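Local coordinates for protein nuclear hormone receptor HR38 (PDB 1PDU) that probably works as a transcription factor, an orphan nuclear receptor that mediates an atypical ecdysteroid signalling pathway in Drosophila, here represented by its ligand-binding domain, at residues A[96-101]-A[137-142]; A[130-135]-A[209-214]; A[150-155]-A[200-205]. All coordinates share one frame; numbering follows the deposited sequence.

Contact 1 (A[96-101]-A[137-142]); sequences RLAYRA and RSLHNL
His140 extends its imidazole toward the end of helix 78-100, where its NE2 donates to two backbone carbonyls. His140 NE2 lies 3.0 Å from Ala101 O and 3.4 Å from Ala98 O; both bonds are bent and weak, and both oxygens lie oblique to the ring. A third carbonyl, Tyr99 O, lies in plane at the ring edge but at too poor an angle to bond to NE2, and it crowds the imidazole so closely that the exact placement of the ring is doubtful. CG of His140 stands beside its own backbone N (chi1 -58°), which, with chi2, lets the end of the ring come nearer to helix 78-100 than its CB does. Ala98 O also accepts a hydrogen bond from Ser136 OG, so that carbonyl has two donors, the imidazole being the weak one. Ala101 is the first residue to leave helical geometry, and a donor placed at this carbonyl-rich end would be expected to sense the negative pole of the helix dipole.

In the layered helical sandwich of nuclear receptor ligand-binding domains, this is a join between helices 78-100 and 128-142, the axes of whose short segments approach to 8.9 Å with a signed crossing angle of -56°. The Tyr99 and His140 rings lie roughly parallel, 22° apart, but are slid so far that their centroids are 6.0 Å apart and they barely overlap. The phenol has stronger partners elsewhere: Tyr99 OH bonds to Ile144 O, and its ring stacks with Phe149.

Next to His140 in the chain, Leu139 has its CB directed toward the other helix, and one methyl does the touching. Leu139 CD1 sits 3.9 Å from Ala98 CB and 3.8 Å from Tyr99 N. Phe135 packs against Ala98 as well.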
# COMPACT_ATOMS: atom_id res chain seq x y z
N ARG A 96 0.38 -0.55 -3.20
CA ARG A 96 -0.40 0.04 -4.29
C ARG A 96 0.52 0.66 -5.32
O ARG A 96 0.31 0.53 -6.53
CB ARG A 96 -1.37 1.10 -3.76
CG ARG A 96 -2.70 0.49 -3.32
CD ARG A 96 -3.26 1.17 -2.11
NE ARG A 96 -4.09 2.32 -2.45
CZ ARG A 96 -5.39 2.26 -2.69
NH1 ARG A 96 -6.03 1.09 -2.65
NH2 ARG A 96 -6.07 3.37 -2.96
N LEU A 97 1.56 1.32 -4.82
CA LEU A 97 2.52 1.96 -5.69
C LEU A 97 3.17 0.93 -6.61
O LEU A 97 3.21 1.12 -7.82
CB LEU A 97 3.59 2.66 -4.85
CG LEU A 97 4.73 3.32 -5.61
CD1 LEU A 97 4.17 4.22 -6.70
CD2 LEU A 97 5.59 4.11 -4.63
N ALA A 98 3.65 -0.16 -6.02
CA ALA A 98 4.32 -1.20 -6.78
C ALA A 98 3.40 -1.93 -7.75
O ALA A 98 3.81 -2.29 -8.85
CB ALA A 98 4.97 -2.20 -5.84
N TYR A 99 2.15 -2.15 -7.34
CA TYR A 99 1.18 -2.84 -8.19
C TYR A 99 0.87 -2.08 -9.47
O TYR A 99 0.83 -2.66 -10.56
CB TYR A 99 -0.12 -3.07 -7.43
CG TYR A 99 -1.10 -3.96 -8.16
CD1 TYR A 99 -0.73 -5.24 -8.56
CD2 TYR A 99 -2.40 -3.54 -8.43
CE1 TYR A 99 -1.62 -6.09 -9.20
CE2 TYR A 99 -3.31 -4.38 -9.08
CZ TYR A 99 -2.91 -5.65 -9.46
OH TYR A 99 -3.78 -6.50 -10.10
N ARG A 100 0.64 -0.78 -9.33
CA ARG A 100 0.30 0.10 -10.44
C ARG A 100 1.48 0.41 -11.37
O ARG A 100 1.30 0.60 -12.57
CB ARG A 100 -0.27 1.40 -9.89
CG ARG A 100 -1.34 2.04 -10.75
CD ARG A 100 -1.84 3.28 -10.04
NE ARG A 100 -3.13 3.77 -10.53
CZ ARG A 100 -3.36 4.11 -11.79
NH1 ARG A 100 -2.41 4.00 -12.70
NH2 ARG A 100 -4.54 4.61 -12.13
N ALA A 101 2.68 0.48 -10.81
CA ALA A 101 3.87 0.78 -11.60
C ALA A 101 4.12 -0.29 -12.65
O ALA A 101 3.99 -1.49 -12.38
CB ALA A 101 5.08 0.91 -10.68
N ARG A 137 8.13 -5.47 -10.14
CA ARG A 137 8.35 -6.48 -11.17
C ARG A 137 8.03 -7.86 -10.62
O ARG A 137 7.49 -8.72 -11.33
CB ARG A 137 9.79 -6.41 -11.69
CG ARG A 137 10.13 -5.09 -12.35
CD ARG A 137 11.52 -5.10 -12.99
NE ARG A 137 12.61 -5.17 -12.01
CZ ARG A 137 13.29 -4.12 -11.57
NH1 ARG A 137 14.26 -4.30 -10.67
NH2 ARG A 137 13.02 -2.90 -12.01
N SER A 138 8.36 -8.08 -9.35
CA SER A 138 8.09 -9.36 -8.72
C SER A 138 6.58 -9.65 -8.75
O SER A 138 6.16 -10.75 -9.11
CB SER A 138 8.60 -9.35 -7.27
OG SER A 138 8.32 -10.58 -6.60
N LEU A 139 5.77 -8.66 -8.37
CA LEU A 139 4.31 -8.81 -8.35
C LEU A 139 3.76 -9.20 -9.72
O LEU A 139 2.96 -10.13 -9.84
CB LEU A 139 3.63 -7.51 -7.92
CG LEU A 139 3.80 -7.03 -6.48
CD1 LEU A 139 3.19 -5.64 -6.34
CD2 LEU A 139 3.14 -8.01 -5.52
N HIS A 140 4.19 -8.47 -10.73
CA HIS A 140 3.74 -8.70 -12.09
C HIS A 140 4.23 -10.01 -12.72
O HIS A 140 3.58 -10.54 -13.62
CB HIS A 140 4.13 -7.50 -12.94
CG HIS A 140 3.55 -6.21 -12.42
ND1 HIS A 140 2.20 -6.04 -12.22
CD2 HIS A 140 4.15 -5.07 -12.00
CE1 HIS A 140 1.98 -4.84 -11.70
NE2 HIS A 140 3.15 -4.23 -11.56
N ASN A 141 5.36 -10.53 -12.24
CA ASN A 141 5.87 -11.79 -12.76
C ASN A 141 4.92 -12.88 -12.32
O ASN A 141 4.63 -13.81 -13.08
CB ASN A 141 7.27 -12.09 -12.23
CG ASN A 141 8.35 -11.33 -12.98
OD1 ASN A 141 8.34 -11.27 -14.21
ND2 ASN A 141 9.28 -10.74 -12.23
N LEU A 142 4.42 -12.76 -11.10
CA LEU A 142 3.49 -13.72 -10.54
C LEU A 142 2.11 -13.53 -11.16
O LEU A 142 1.29 -14.45 -11.17
CB LEU A 142 3.40 -13.53 -9.03
CG LEU A 142 2.34 -14.37 -8.32
CD1 LEU A 142 2.63 -15.83 -8.57
CD2 LEU A 142 2.33 -14.06 -6.83

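Contact 2 (A[130-135]-A[209-214]); sequences NDIMEF and RSLSVQ
Gln214 reaches Asp131 through an extended chain, its CG turned opposite the backbone N (chi1 -160°), while the carboxylate of Asp131 is brought round beside its own N. The two side chains meet at about a right angle, and NE2 of Gln214 donates to OD2 of Asp131. The modelled separation of 2.5 Å between Gln214 NE2 and Asp131 OD2 is short enough that the exact length is doubtful. The acceptor lies in the plane of the amide, yet the nitrogen stands 56° above the plane of the carboxylate.

Beside this polar pair the helices run nearly antiparallel, at 167°, with the axes of the two short segments 10.4 Å apart. Here helix 204-225 packs against helix 128-142 within the helical sandwich of the nuclear receptor ligand-binding fold. Leu211 lies between the helices and uses both methyls. Leu211 CD1 rests 3.6 Å from Asp131 O and 4.1 Å from Ile132 CG1, the leucine and isoleucine side chains crossing almost perpendicularly. Leu211 CD2 lies 3.4 Å from Phe135 CB and meets the ring obliquely near CG. Val94 of helix 78-100 touches Leu211 as well, while the carbonyl of Leu211 accepts a hydrogen bond from Trp128 NE1.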
# COMPACT_ATOMS: atom_id res chain seq x y z
N ASN A 130 14.17 2.11 -6.03
CA ASN A 130 14.61 1.02 -6.89
C ASN A 130 14.19 -0.32 -6.30
O ASN A 130 13.82 -1.23 -7.03
CB ASN A 130 16.13 1.06 -7.07
CG ASN A 130 16.55 2.02 -8.15
OD1 ASN A 130 15.87 2.19 -9.15
ND2 ASN A 130 17.69 2.67 -7.95
N ASP A 131 14.24 -0.43 -4.98
CA ASP A 131 13.83 -1.67 -4.34
C ASP A 131 12.31 -1.84 -4.49
O ASP A 131 11.81 -2.96 -4.60
CB ASP A 131 14.23 -1.65 -2.86
CG ASP A 131 15.74 -1.76 -2.68
OD1 ASP A 131 16.31 -2.83 -3.03
OD2 ASP A 131 16.36 -0.79 -2.21
N ILE A 132 11.59 -0.72 -4.49
CA ILE A 132 10.14 -0.77 -4.66
C ILE A 132 9.83 -1.25 -6.08
O ILE A 132 8.98 -2.13 -6.28
CB ILE A 132 9.51 0.62 -4.45
CG1 ILE A 132 9.77 1.07 -3.00
CG2 ILE A 132 8.01 0.58 -4.75
CD1 ILE A 132 9.22 2.43 -2.66
N MET A 133 10.54 -0.70 -7.07
CA MET A 133 10.35 -1.10 -8.45
C MET A 133 10.69 -2.58 -8.62
O MET A 133 10.05 -3.30 -9.39
CB MET A 133 11.20 -0.23 -9.38
CG MET A 133 10.68 1.19 -9.49
SD MET A 133 8.89 1.18 -9.80
CE MET A 133 8.59 2.80 -9.92
N GLU A 134 11.69 -3.03 -7.88
CA GLU A 134 12.09 -4.43 -7.91
C GLU A 134 10.94 -5.30 -7.40
O GLU A 134 10.65 -6.36 -7.94
CB GLU A 134 13.34 -4.60 -7.04
CG GLU A 134 13.95 -5.98 -7.03
CD GLU A 134 15.45 -5.91 -6.76
OE1 GLU A 134 16.04 -6.96 -6.42
OE2 GLU A 134 16.03 -4.81 -6.89
N PHE A 135 10.27 -4.84 -6.34
CA PHE A 135 9.14 -5.57 -5.78
C PHE A 135 7.99 -5.55 -6.80
O PHE A 135 7.27 -6.52 -6.97
CB PHE A 135 8.70 -4.91 -4.48
CG PHE A 135 7.54 -5.58 -3.81
CD1 PHE A 135 7.67 -6.86 -3.27
CD2 PHE A 135 6.32 -4.93 -3.69
CE1 PHE A 135 6.60 -7.47 -2.63
CE2 PHE A 135 5.25 -5.53 -3.05
CZ PHE A 135 5.39 -6.81 -2.52
N ARG A 209 6.69 -6.32 3.83
CA ARG A 209 7.03 -5.92 5.19
C ARG A 209 8.50 -5.45 5.22
O ARG A 209 8.79 -4.37 5.72
CB ARG A 209 6.80 -7.09 6.16
CG ARG A 209 6.78 -6.74 7.66
CD ARG A 209 5.62 -5.82 8.07
NE ARG A 209 4.28 -6.45 8.03
CZ ARG A 209 3.81 -7.34 8.91
NH1 ARG A 209 4.55 -7.74 9.93
NH2 ARG A 209 2.58 -7.82 8.77
N SER A 210 9.40 -6.24 4.64
CA SER A 210 10.82 -5.88 4.60
C SER A 210 11.06 -4.64 3.75
O SER A 210 11.85 -3.76 4.11
CB SER A 210 11.65 -7.03 4.01
OG SER A 210 11.53 -8.21 4.79
N LEU A 211 10.38 -4.57 2.62
CA LEU A 211 10.51 -3.44 1.73
C LEU A 211 10.11 -2.18 2.50
O LEU A 211 10.76 -1.13 2.41
CB LEU A 211 9.60 -3.64 0.52
CG LEU A 211 9.60 -2.55 -0.54
CD1 LEU A 211 11.00 -2.37 -1.10
CD2 LEU A 211 8.62 -2.94 -1.65
N SER A 212 9.05 -2.31 3.27
CA SER A 212 8.50 -1.24 4.09
C SER A 212 9.46 -0.76 5.20
O SER A 212 9.60 0.44 5.44
CB SER A 212 7.18 -1.71 4.70
OG SER A 212 6.86 -0.97 5.86
N VAL A 213 10.12 -1.70 5.87
CA VAL A 213 11.07 -1.37 6.93
C VAL A 213 12.16 -0.46 6.37
O VAL A 213 12.62 0.49 7.03
CB VAL A 213 11.72 -2.67 7.48
CG1 VAL A 213 12.87 -2.34 8.41
CG2 VAL A 213 10.67 -3.48 8.22
N GLN A 214 12.56 -0.74 5.15
CA GLN A 214 13.58 0.03 4.46
C GLN A 214 13.06 1.45 4.23
O GLN A 214 13.83 2.42 4.15
CB GLN A 214 13.89 -0.66 3.15
CG GLN A 214 15.19 -0.30 2.54
CD GLN A 214 15.37 -1.00 1.22
OE1 GLN A 214 15.12 -2.21 1.10
NE2 GLN A 214 15.82 -0.25 0.21

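Contact 3 (A[150-155]-A[200-205]); sequences ACLCAL and RLLGKL
Leu152 meets Leu201 through the outer half of its side chain. CB stands back from the partner segment, and because CG lies beside the backbone N (chi1 -74°) the branch is carried outward from the helix toward it. At CG the contact begins: Leu152 CG is 4.1 Å from Leu201 CG. Of the two methyls, Leu152 CD1 meets Leu201 CD1 at 3.4 Å, tighter than ordinary van der Waals spacing, whereas Leu152 CD2 lies against Leu201 CG at 3.6 Å and grazes Leu202 CD2 at 4.5 Å. The two forks therefore engage branch against branch, one leucine tilted against the other, in a purely apolar contact.

The partner segment takes in parts of helices 197-202 and 204-225, and helix 146-157 packs on both, within the layered helical sandwich of the ligand-binding domain. Helix 146-157 also meets helices 15-25 and 167-187, through Leu19 and Leu181 on Cys151.

One turn along from Leu152, Leu155 continues the apolar seam. Leu155 CD1 approaches Leu202 CD2 at 3.8 Å, and Leu155 CB lies 3.9 Å from Leu205 CD1. The second methyl of Leu205, CD2, rests 3.9 Å from Leu152 O, a carbonyl that also accepts a hydrogen bond from Thr156 OG1. Leu205 thus straddles the turn between Leu152 and Leu155, while Lys204 sends its amine the other way, to a weak bond with Ser138 O.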
# COMPACT_ATOMS: atom_id res chain seq x y z
N ALA A 150 -6.79 -6.99 -4.30
CA ALA A 150 -7.64 -6.36 -3.31
C ALA A 150 -7.53 -7.14 -1.99
O ALA A 150 -7.43 -6.55 -0.91
CB ALA A 150 -9.09 -6.31 -3.79
N CYS A 151 -7.54 -8.47 -2.09
CA CYS A 151 -7.42 -9.32 -0.91
C CYS A 151 -6.03 -9.14 -0.30
O CYS A 151 -5.89 -9.07 0.92
CB CYS A 151 -7.64 -10.79 -1.27
SG CYS A 151 -9.32 -11.17 -1.77
N LEU A 152 -5.02 -9.06 -1.15
CA LEU A 152 -3.65 -8.88 -0.69
C LEU A 152 -3.54 -7.57 0.12
O LEU A 152 -2.85 -7.51 1.14
CB LEU A 152 -2.71 -8.85 -1.90
CG LEU A 152 -2.45 -10.19 -2.60
CD1 LEU A 152 -1.34 -10.02 -3.63
CD2 LEU A 152 -2.08 -11.24 -1.57
N CYS A 153 -4.24 -6.53 -0.32
CA CYS A 153 -4.24 -5.26 0.39
C CYS A 153 -4.94 -5.39 1.73
O CYS A 153 -4.41 -4.96 2.75
CB CYS A 153 -4.94 -4.18 -0.43
SG CYS A 153 -4.02 -3.62 -1.85
N ALA A 154 -6.14 -5.96 1.72
CA ALA A 154 -6.90 -6.12 2.94
C ALA A 154 -6.11 -6.97 3.93
O ALA A 154 -6.23 -6.79 5.14
CB ALA A 154 -8.25 -6.76 2.64
N LEU A 155 -5.31 -7.89 3.41
CA LEU A 155 -4.51 -8.76 4.27
C LEU A 155 -3.28 -8.03 4.81
O LEU A 155 -2.68 -8.45 5.79
CB LEU A 155 -4.07 -10.01 3.52
CG LEU A 155 -5.15 -11.09 3.34
CD1 LEU A 155 -4.55 -12.24 2.54
CD2 LEU A 155 -5.65 -11.58 4.70
N ARG A 200 2.64 -18.59 -3.26
CA ARG A 200 3.52 -17.57 -3.81
C ARG A 200 2.89 -16.19 -3.64
O ARG A 200 3.59 -15.19 -3.49
CB ARG A 200 3.78 -17.86 -5.29
CG ARG A 200 4.64 -19.09 -5.52
CD ARG A 200 4.64 -19.54 -6.97
NE ARG A 200 5.18 -18.52 -7.87
CZ ARG A 200 5.20 -18.64 -9.19
NH1 ARG A 200 4.70 -19.74 -9.76
NH2 ARG A 200 5.72 -17.68 -9.94
N LEU A 201 1.56 -16.16 -3.64
CA LEU A 201 0.82 -14.93 -3.48
C LEU A 201 1.05 -14.37 -2.08
O LEU A 201 1.57 -13.27 -1.92
CB LEU A 201 -0.67 -15.17 -3.71
CG LEU A 201 -1.57 -13.95 -3.94
CD1 LEU A 201 -1.01 -13.11 -5.08
CD2 LEU A 201 -2.98 -14.43 -4.27
N LEU A 202 0.65 -15.14 -1.07
CA LEU A 202 0.81 -14.71 0.31
C LEU A 202 2.28 -14.44 0.66
O LEU A 202 2.58 -13.61 1.53
CB LEU A 202 0.25 -15.77 1.25
CG LEU A 202 -1.25 -16.04 1.09
CD1 LEU A 202 -1.71 -17.03 2.15
CD2 LEU A 202 -2.02 -14.74 1.22
N GLY A 203 3.18 -15.14 -0.03
CA GLY A 203 4.60 -14.98 0.20
C GLY A 203 5.10 -13.60 -0.17
O GLY A 203 6.26 -13.26 0.08
N LYS A 204 4.23 -12.80 -0.78
CA LYS A 204 4.60 -11.45 -1.16
C LYS A 204 4.46 -10.47 0.01
O LYS A 204 5.09 -9.42 0.01
CB LYS A 204 3.74 -10.99 -2.34
CG LYS A 204 4.15 -11.62 -3.66
CD LYS A 204 5.61 -11.29 -3.95
CE LYS A 204 6.18 -12.16 -5.04
NZ LYS A 204 5.37 -12.05 -6.28
N LEU A 205 3.65 -10.83 1.00
CA LEU A 205 3.45 -9.95 2.15
C LEU A 205 4.72 -9.76 2.99
O LEU A 205 5.02 -8.64 3.42
CB LEU A 205 2.28 -10.44 3.01
CG LEU A 205 0.94 -10.43 2.28
CD1 LEU A 205 -0.20 -10.71 3.26
CD2 LEU A 205 0.72 -9.08 1.62

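Overall arrangement
Read from the N terminus, contact 1 closes first: helix 78-100 meets helix 128-142 across a loop that includes the hairpin of strands 107-109 and 115-117 and helix 118-125. Before it closes, contact 2 has already opened at 130-135, so the two loops cross, and they share helix 128-142. Contact 3 opens after contact 1 is complete and closes at 200-205, wholly inside the long helical excursion that contact 2 ends at 209-214. Helix 204-225 serves both later contacts. Ala101 touches Met133, Phe135 touches Lys204 and Leu142 touches Leu201, so the three contacts tie helices 78-100, 128-142, 146-157, 197-202 and 204-225 together.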